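PDB 2D28: type II secretion ATPase XpsE, which belongs to the ATPases of bacterial type II secretion systems and is represented here by its N-terminal domain. Local coordinates for residues Pro65-Ala69 against Arg70-Asp74; Gln84-Leu88 against Arg89-Gln93. The protein carries 1 engineered substitution. All blocks are in the same frame, centred on the assembly; numbering follows the deposited sequence.

Interaction 1 (Pro65-Ala69 against Arg70-Asp74)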
loop_
_atom_site.group_PDB
_atom_site.type_symbol
_atom_site.label_atom_id
_atom_site.label_comp_id
_atom_site.label_asym_id
_atom_site.label_seq_id
_atom_site.Cartn_x
_atom_site.Cartn_y
_atom_site.Cartn_z
ATOM N N PRO A 65 2.055 9.879 -4.867
ATOM C CA PRO A 65 3.407 10.115 -4.368
ATOM C C PRO A 65 3.955 8.909 -3.613
ATOM O O PRO A 65 3.232 8.128 -3.041
ATOM C CB PRO A 65 3.228 11.302 -3.427
ATOM C CG PRO A 65 1.821 11.079 -2.872
ATOM C CD PRO A 65 1.058 10.631 -4.084
ATOM N N LEU A 66 5.268 8.825 -3.604
ATOM C CA LEU A 66 6.028 7.816 -2.915
ATOM C C LEU A 66 6.698 8.487 -1.701
ATOM O O LEU A 66 7.186 9.609 -1.806
ATOM C CB LEU A 66 7.110 7.225 -3.817
ATOM C CG LEU A 66 6.656 6.352 -4.964
ATOM C CD1 LEU A 66 7.666 6.313 -6.089
ATOM C CD2 LEU A 66 6.390 4.974 -4.480
ATOM N N VAL A 67 6.636 7.813 -0.539
ATOM C CA VAL A 67 7.175 8.335 0.708
ATOM C C VAL A 67 8.051 7.236 1.298
ATOM O O VAL A 67 7.753 6.039 1.208
ATOM C CB VAL A 67 6.077 8.784 1.690
ATOM C CG1 VAL A 67 6.588 8.850 3.158
ATOM C CG2 VAL A 67 5.458 10.071 1.258
ATOM N N ASP A 68 9.177 7.647 1.863
ATOM C CA ASP A 68 10.085 6.692 2.448
ATOM C C ASP A 68 10.348 7.017 3.879
ATOM O O ASP A 68 9.978 8.083 4.355
ATOM C CB ASP A 68 11.353 6.557 1.640
ATOM C CG ASP A 68 12.159 7.825 1.578
ATOM O OD1 ASP A 68 12.664 8.296 2.599
ATOM O OD2 ASP A 68 12.269 8.440 0.542
ATOM N N ALA A 69 11.014 6.041 4.500
ATOM C CA ALA A 69 11.280 5.970 5.904
ATOM C C ALA A 69 12.155 7.113 6.452
ATOM O O ALA A 69 12.049 7.493 7.641
ATOM C CB ALA A 69 11.911 4.550 6.183
ATOM N N ARG A 70 12.964 7.733 5.587
ATOM C CA ARG A 70 13.723 8.933 5.983
ATOM C C ARG A 70 12.767 10.014 6.349
ATOM O O ARG A 70 13.114 10.919 7.103
ATOM C CB ARG A 70 14.584 9.498 4.824
ATOM C CG ARG A 70 15.567 8.554 4.231
ATOM C CD ARG A 70 16.254 9.050 2.993
ATOM N NE ARG A 70 15.247 9.309 1.949
ATOM C CZ ARG A 70 15.437 10.109 0.902
ATOM N NH1 ARG A 70 16.637 10.631 0.630
ATOM N NH2 ARG A 70 14.434 10.340 0.059
ATOM N N GLN A 71 11.575 10.012 5.738
ATOM C CA GLN A 71 10.636 11.144 5.925
ATOM C C GLN A 71 9.773 11.109 7.212
ATOM O O GLN A 71 9.071 12.085 7.535
ATOM C CB GLN A 71 9.780 11.379 4.712
ATOM C CG GLN A 71 10.491 11.514 3.350
ATOM C CD GLN A 71 9.477 11.461 2.205
ATOM O OE1 GLN A 71 9.396 10.463 1.490
ATOM N NE2 GLN A 71 8.719 12.547 2.030
ATOM N N LEU A 72 9.863 10.020 7.964
ATOM C CA LEU A 72 9.072 9.830 9.171
ATOM C C LEU A 72 9.947 9.870 10.448
ATOM O O LEU A 72 10.947 9.150 10.531
ATOM C CB LEU A 72 8.414 8.469 9.017
ATOM C CG LEU A 72 7.344 8.558 7.919
ATOM C CD1 LEU A 72 7.536 7.622 6.722
ATOM C CD2 LEU A 72 6.083 8.342 8.608
ATOM N N GLY A 73 9.572 10.688 11.432
ATOM C CA GLY A 73 10.248 10.746 12.733
ATOM C C GLY A 73 10.017 9.531 13.633
ATOM O O GLY A 73 9.340 8.598 13.248
ATOM N N ASP A 74 10.579 9.568 14.846
ATOM C CA ASP A 74 10.600 8.431 15.787
ATOM C C ASP A 74 9.305 8.143 16.556
ATOM O O ASP A 74 9.105 7.029 17.035
ATOM C CB ASP A 74 11.657 8.666 16.857
ATOM C CG ASP A 74 13.020 8.312 16.391
ATOM O OD1 ASP A 74 13.201 7.239 15.741
ATOM O OD2 ASP A 74 13.970 9.070 16.645
#

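Interaction 2 (Gln84-Leu88 against Arg89-Gln93)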
loop_
_atom_site.group_PDB
_atom_site.type_symbol
_atom_site.label_atom_id
_atom_site.label_comp_id
_atom_site.label_asym_id
_atom_site.label_seq_id
_atom_site.Cartn_x
_atom_site.Cartn_y
_atom_site.Cartn_z
ATOM N N GLN A 84 -9.713 7.804 14.741
ATOM C CA GLN A 84 -10.599 6.747 15.240
ATOM C C GLN A 84 -10.720 5.618 14.278
ATOM O O GLN A 84 -10.655 5.803 13.071
ATOM C CB GLN A 84 -12.083 7.214 15.350
ATOM C CG GLN A 84 -12.324 8.536 15.953
ATOM C CD GLN A 84 -11.871 8.644 17.411
ATOM O OE1 GLN A 84 -10.844 8.061 17.800
ATOM N NE2 GLN A 84 -12.609 9.441 18.209
ATOM N N GLY A 85 -11.034 4.465 14.832
ATOM C CA GLY A 85 -11.606 3.391 14.078
ATOM C C GLY A 85 -10.595 2.471 13.509
ATOM O O GLY A 85 -10.998 1.494 12.940
ATOM N N LEU A 86 -9.295 2.734 13.703
ATOM C CA LEU A 86 -8.223 1.876 13.198
ATOM C C LEU A 86 -7.477 1.239 14.356
ATOM O O LEU A 86 -6.781 1.917 15.106
ATOM C CB LEU A 86 -7.205 2.681 12.339
ATOM C CG LEU A 86 -7.793 3.461 11.131
ATOM C CD1 LEU A 86 -6.706 4.036 10.267
ATOM C CD2 LEU A 86 -8.725 2.573 10.298
ATOM N N SER A 87 -7.615 -0.068 14.480
ATOM C CA SER A 87 -6.910 -0.771 15.529
ATOM C C SER A 87 -5.491 -0.990 15.048
ATOM O O SER A 87 -5.201 -0.951 13.823
ATOM C CB SER A 87 -7.537 -2.132 15.825
ATOM O OG SER A 87 -7.572 -2.921 14.686
ATOM N N LEU A 88 -4.603 -1.236 16.006
ATOM C CA LEU A 88 -3.223 -1.591 15.648
ATOM C C LEU A 88 -3.200 -2.793 14.745
ATOM O O LEU A 88 -2.508 -2.807 13.748
ATOM C CB LEU A 88 -2.371 -1.785 16.894
ATOM C CG LEU A 88 -0.926 -2.257 16.641
ATOM C CD1 LEU A 88 -0.140 -1.191 15.820
ATOM C CD2 LEU A 88 -0.237 -2.559 17.960
ATOM N N ARG A 89 -4.061 -3.796 15.053
ATOM C CA ARG A 89 -4.159 -4.989 14.252
ATOM C C ARG A 89 -4.526 -4.685 12.789
ATOM O O ARG A 89 -3.984 -5.251 11.913
ATOM C CB ARG A 89 -5.249 -5.936 14.827
ATOM C CG ARG A 89 -5.303 -7.314 14.150
ATOM C CD ARG A 89 -6.674 -7.958 14.197
ATOM N NE ARG A 89 -7.614 -7.096 13.480
ATOM C CZ ARG A 89 -7.840 -7.129 12.186
ATOM N NH1 ARG A 89 -7.243 -8.039 11.427
ATOM N NH2 ARG A 89 -8.690 -6.237 11.630
ATOM N N PHE A 90 -5.536 -3.865 12.579
ATOM C CA PHE A 90 -5.972 -3.443 11.251
ATOM C C PHE A 90 -4.777 -2.851 10.474
ATOM O O PHE A 90 -4.531 -3.197 9.339
ATOM C CB PHE A 90 -7.087 -2.371 11.389
ATOM C CG PHE A 90 -7.634 -1.913 10.104
ATOM C CD1 PHE A 90 -8.853 -2.428 9.603
ATOM C CD2 PHE A 90 -6.973 -0.941 9.354
ATOM C CE1 PHE A 90 -9.364 -2.008 8.380
ATOM C CE2 PHE A 90 -7.479 -0.522 8.087
ATOM C CZ PHE A 90 -8.667 -1.077 7.600
ATOM N N LEU A 91 -4.073 -1.913 11.079
ATOM C CA LEU A 91 -2.845 -1.371 10.435
ATOM C C LEU A 91 -1.887 -2.446 9.942
ATOM O O LEU A 91 -1.412 -2.414 8.769
ATOM C CB LEU A 91 -2.133 -0.410 11.385
ATOM C CG LEU A 91 -2.952 0.755 11.923
ATOM C CD1 LEU A 91 -2.027 1.645 12.761
ATOM C CD2 LEU A 91 -3.698 1.531 10.881
ATOM N N LYS A 92 -1.618 -3.420 10.822
ATOM C CA LYS A 92 -0.727 -4.518 10.488
ATOM C C LYS A 92 -1.288 -5.428 9.423
ATOM O O LYS A 92 -0.562 -5.797 8.487
ATOM C CB LYS A 92 -0.254 -5.301 11.715
ATOM C CG LYS A 92 0.477 -4.526 12.705
ATOM C CD LYS A 92 0.869 -5.406 13.969
ATOM C CE LYS A 92 1.499 -4.545 14.948
ATOM N NZ LYS A 92 2.871 -5.002 15.346
ATOM N N GLN A 93 -2.561 -5.795 9.500
ATOM C CA GLN A 93 -3.135 -6.641 8.489
ATOM C C GLN A 93 -3.141 -5.988 7.118
ATOM O O GLN A 93 -2.926 -6.664 6.102
ATOM C CB GLN A 93 -4.621 -6.969 8.836
ATOM C CG GLN A 93 -5.258 -7.764 7.805
ATOM C CD GLN A 93 -6.796 -7.815 7.890
ATOM O OE1 GLN A 93 -7.383 -7.458 8.911
ATOM N NE2 GLN A 93 -7.425 -8.266 6.828
#

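Interaction 1 (Pro65-Ala69 against Arg70-Asp74)
Asp68 and Arg70, two residues apart at the start of a short 3-10 turn, form a side-on salt bridge in which two nitrogens hold the two carboxylate oxygens. Arg70 NE meets Asp68 OD1 at 2.8 Å, and Arg70 NH2 meets Asp68 OD2 at 2.9 Å. Both oxygens lie at the guanidinium edge, yet the two flat groups are twisted 43° apart: NE reaches OD1 from above the carboxylate plane, whereas NH2 approaches OD2 on its syn side. The arginine chain bends at its third torsion (chi3 -61°), which brings the guanidinium edge back to the Asp68 carboxylate. OD1 also receives a weak bond from Arg70 N, at 3.1 Å, which closes an Asx turn at the start of the 3-10 turn and ties the carboxylate to backbone and side chain of the same residue.

Hydrogen bonds run between Asp68 and Gln71 in both directions. Gln71 N donates to Asp68 O at 2.9 Å, closing the turn, while the glutamine side chain, extended beyond CG, reaches back so that Gln71 OE1 accepts from Asp68 N at 2.8 Å, a fairly straight bond (162°) tilted from the amide plane. One more link, from Leu72 N to Ala69 O, is long and weak.

Apolar contact is slight. Val67 CG1 touches Leu72 CD1 at 3.9 Å, the two side chains crossing at about a right angle, and the same methyl lies 3.6 Å from Gln71 OE1.

The turn belongs to the loop between helices 51-62 and 88-94. Before it, Pro65 and Val67 make backbone hydrogen bonds with Val134 of strand 130-134; beyond it, Leu72 rests on Leu143 and Trp147 of helix 137-147, and Gly73 O receives bonds from Arg146 and Trp147.

Interaction 2 (Gln84-Leu88 against Arg89-Gln93)
Leu86 and Ser87, in extended conformation, lead the chain into helix 88-94, whose first turns are joined by backbone bonds from Leu91 N to Ser87 O and from Lys92 N to Leu88 O, each 3.1 Å. Ser87 is the N-cap: its OG accepts from Phe90 N at 3.1 Å, a nearly straight bond (163°). The hydroxyl is placed for this by a first torsion of 58°, which sets OG between the backbone N and the carbonyl carbon, and it also packs against Phe90 CB.

Leu86, just ahead of the cap, spreads its two methyls over two helix residues. CD2 lies over one face of the Phe90 ring, 4.0 Å from CE2, while CD1 meets Leu91 CD2 at the same separation. Across the first turn, Leu88 CG touches Lys92 CE at 3.7 Å, an apolar contact along the lysine chain, whose NZ is paired with Glu145. Arg89 NH1 reaches Gln93 OE1 at 2.6 Å within the helix, with the acceptor at the guanidinium edge.

Leu86 and Phe90 pack on helix 116-126 and, with Leu91, on strand 96-102. The chemistry is thus split: the serine hydroxyl accepts from a first-turn N-H, that of Phe90, which the Leu86 carbonyl, four residues back, does not reach, and Leu86 fastens the incoming chain to the helix through apolar contact.

Interactions 1 and 2 follow one another along the chain, both within the MshEN domain, and do not touch: their centres are 20 Å apart and their nearest atoms about 11 Å. Each marks a place where a loop chain enters a helical turn, but by different means, an ion pair and a glutamine amide at 65-74 and a serine hydroxyl at 84-93. What they share is helix 137-147, which Leu72 of interaction 1 and Leu88, Leu91 and Lys92 of interaction 2 all touch. At the surface, interaction 1 holds its loop against that helix and strand 130-134, and interaction 2 starts helix 88-94 beside strand 96-102, the other outermost strand of the three-stranded sheet.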